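Local coordinates for protein peroxiredoxin (Mycobacterium tuberculosis, PDB 5EPF) that reduces hydrogen peroxide and organic hydroperoxides to water and alcohols as a thiol-specific peroxidase, protecting the cell against oxidative stress, at residues L41-A46 with G103-Q108. Numbering follows the deposited sequence. Where two conformers were deposited one is given.
Sequences LFFYPA and GTVAAQ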
loop_
_atom_site.group_PDB
_atom_site.type_symbol
_atom_site.label_atom_id
_atom_site.label_comp_id
_atom_site.label_asym_id
_atom_site.label_seq_id
_atom_site.Cartn_x
_atom_site.Cartn_y
_atom_site.Cartn_z
ATOM N N LEU A 41 2.343 1.142 2.787
ATOM C CA LEU A 41 1.243 0.295 2.326
ATOM C C LEU A 41 0.199 1.222 1.713
ATOM O O LEU A 41 -0.444 1.995 2.431
ATOM C CB LEU A 41 0.640 -0.486 3.502
ATOM C CG LEU A 41 -0.476 -1.472 3.147
ATOM C CD1 LEU A 41 0.056 -2.611 2.260
ATOM C CD2 LEU A 41 -1.124 -2.011 4.425
ATOM N N PHE A 42 0.067 1.195 0.389
ATOM C CA PHE A 42 -0.789 2.149 -0.301
ATOM C C PHE A 42 -2.005 1.434 -0.876
ATOM O O PHE A 42 -1.878 0.617 -1.798
ATOM C CB PHE A 42 -0.035 3.043 -1.300
ATOM C CG PHE A 42 0.520 2.367 -2.556
ATOM C CD1 PHE A 42 -0.186 2.419 -3.759
ATOM C CD2 PHE A 42 1.788 1.795 -2.567
ATOM C CE1 PHE A 42 0.334 1.862 -4.923
ATOM C CE2 PHE A 42 2.315 1.228 -3.741
ATOM C CZ PHE A 42 1.588 1.285 -4.908
ATOM N N PHE A 43 -3.179 1.737 -0.312
ATOM C CA PHE A 43 -4.449 1.206 -0.799
ATOM C C PHE A 43 -4.907 2.067 -1.971
ATOM O O PHE A 43 -5.007 3.297 -1.857
ATOM C CB PHE A 43 -5.515 1.311 0.292
ATOM C CG PHE A 43 -5.419 0.277 1.374
ATOM C CD1 PHE A 43 -6.156 -0.898 1.316
ATOM C CD2 PHE A 43 -4.624 0.511 2.488
ATOM C CE1 PHE A 43 -6.070 -1.845 2.347
ATOM C CE2 PHE A 43 -4.545 -0.400 3.526
ATOM C CZ PHE A 43 -5.270 -1.586 3.454
ATOM N N TYR A 44 -5.241 1.417 -3.078
ATOM C CA TYR A 44 -5.767 2.136 -4.230
ATOM C C TYR A 44 -7.076 1.507 -4.684
ATOM O O TYR A 44 -7.264 0.292 -4.553
ATOM C CB TYR A 44 -4.764 2.194 -5.397
ATOM C CG TYR A 44 -4.216 0.849 -5.851
ATOM C CD1 TYR A 44 -4.903 0.061 -6.775
ATOM C CD2 TYR A 44 -2.984 0.387 -5.377
ATOM C CE1 TYR A 44 -4.376 -1.165 -7.204
ATOM C CE2 TYR A 44 -2.471 -0.822 -5.790
ATOM C CZ TYR A 44 -3.160 -1.585 -6.706
ATOM O OH TYR A 44 -2.618 -2.774 -7.109
ATOM N N PRO A 45 -8.006 2.312 -5.212
ATOM C CA PRO A 45 -9.337 1.746 -5.531
ATOM C C PRO A 45 -9.322 0.665 -6.598
ATOM O O PRO A 45 -10.001 -0.357 -6.451
ATOM C CB PRO A 45 -10.176 2.976 -5.940
ATOM C CG PRO A 45 -9.438 4.166 -5.451
ATOM C CD PRO A 45 -8.004 3.789 -5.216
ATOM N N ALA A 46 -8.587 0.874 -7.684
ATOM C CA ALA A 46 -8.756 0.022 -8.855
ATOM C C ALA A 46 -7.479 0.033 -9.678
ATOM O O ALA A 46 -7.109 1.062 -10.256
ATOM C CB ALA A 46 -9.946 0.482 -9.700
ATOM N N GLY A 103 -11.733 -7.767 1.017
ATOM C CA GLY A 103 -11.701 -6.524 1.765
ATOM C C GLY A 103 -11.396 -6.677 3.238
ATOM O O GLY A 103 -11.599 -5.727 3.994
ATOM N N THR A 104 -10.897 -7.843 3.664
ATOM C CA THR A 104 -10.650 -8.094 5.083
ATOM C C THR A 104 -9.579 -7.159 5.637
ATOM O O THR A 104 -9.734 -6.593 6.727
ATOM C CB THR A 104 -10.236 -9.558 5.263
ATOM O OG1 THR A 104 -11.291 -10.399 4.771
ATOM C CG2 THR A 104 -9.958 -9.884 6.732
ATOM N N VAL A 105 -8.488 -6.965 4.897
ATOM C CA VAL A 105 -7.438 -6.088 5.389
ATOM C C VAL A 105 -7.874 -4.634 5.279
ATOM O O VAL A 105 -7.624 -3.825 6.182
ATOM C CB VAL A 105 -6.098 -6.402 4.692
ATOM C CG1 VAL A 105 -5.008 -5.448 5.158
ATOM C CG2 VAL A 105 -5.678 -7.850 4.977
ATOM N N ALA A 106 -8.586 -4.286 4.205
ATOM C CA ALA A 106 -9.162 -2.946 4.114
ATOM C C ALA A 106 -10.030 -2.640 5.335
ATOM O O ALA A 106 -9.971 -1.536 5.891
ATOM C CB ALA A 106 -9.976 -2.823 2.825
ATOM N N ALA A 107 -10.855 -3.606 5.757
ATOM C CA ALA A 107 -11.682 -3.413 6.943
ATOM C C ALA A 107 -10.823 -3.190 8.183
ATOM O O ALA A 107 -11.138 -2.335 9.021
ATOM C CB ALA A 107 -12.618 -4.610 7.136
ATOM N N GLN A 108 -9.726 -3.943 8.312
ATOM C CA GLN A 108 -8.828 -3.747 9.443
ATOM C C GLN A 108 -8.304 -2.314 9.489
ATOM O O GLN A 108 -8.161 -1.734 10.567
ATOM C CB GLN A 108 -7.666 -4.736 9.359
ATOM C CG GLN A 108 -6.564 -4.455 10.352
ATOM C CD GLN A 108 -5.266 -5.188 10.049
ATOM O OE1 GLN A 108 -4.271 -4.989 10.736
ATOM N NE2 GLN A 108 -5.266 -6.019 9.015
#
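Phe43 of strand 39-43 faces the first turn of helix 104-109, with its CA 8.0 Å from the CA of Ala106. The Phe43 ring fills the distance between the two backbones. Its CB already points toward the helix, and with CG beside the backbone N and anti to the carbonyl carbon (chi1 -77°) the ring carries on in that direction. Its CE1 lies 3.7 Å from Ala106 CA and 4.1 Å from Ala106 CB, so the ring meets the helix backbone as well as the methyl; CA lies oblique to the ring. Val105 comes in at the ring edge, near the ring plane, where its CG1 stands 4.2 Å from Phe43 CZ. The strand is the middle one of the five-stranded mixed sheet of this thioredoxin-fold peroxiredoxin, bonded through its backbone to strands 72-77 and 125-129. Phe43 packs against the short helix on one face of the sheet, while Phe42 stacks on Phe59 of helix 50-61, which carries the peroxidatic Cys52, on the other. Gly103 is the N-cap residue, Asp100 accepts hydrogen bonds from the N atoms of Val105 and Ala106 in the first turn, and Phe109 also meets the Phe43 ring, with the two planes at about 55°.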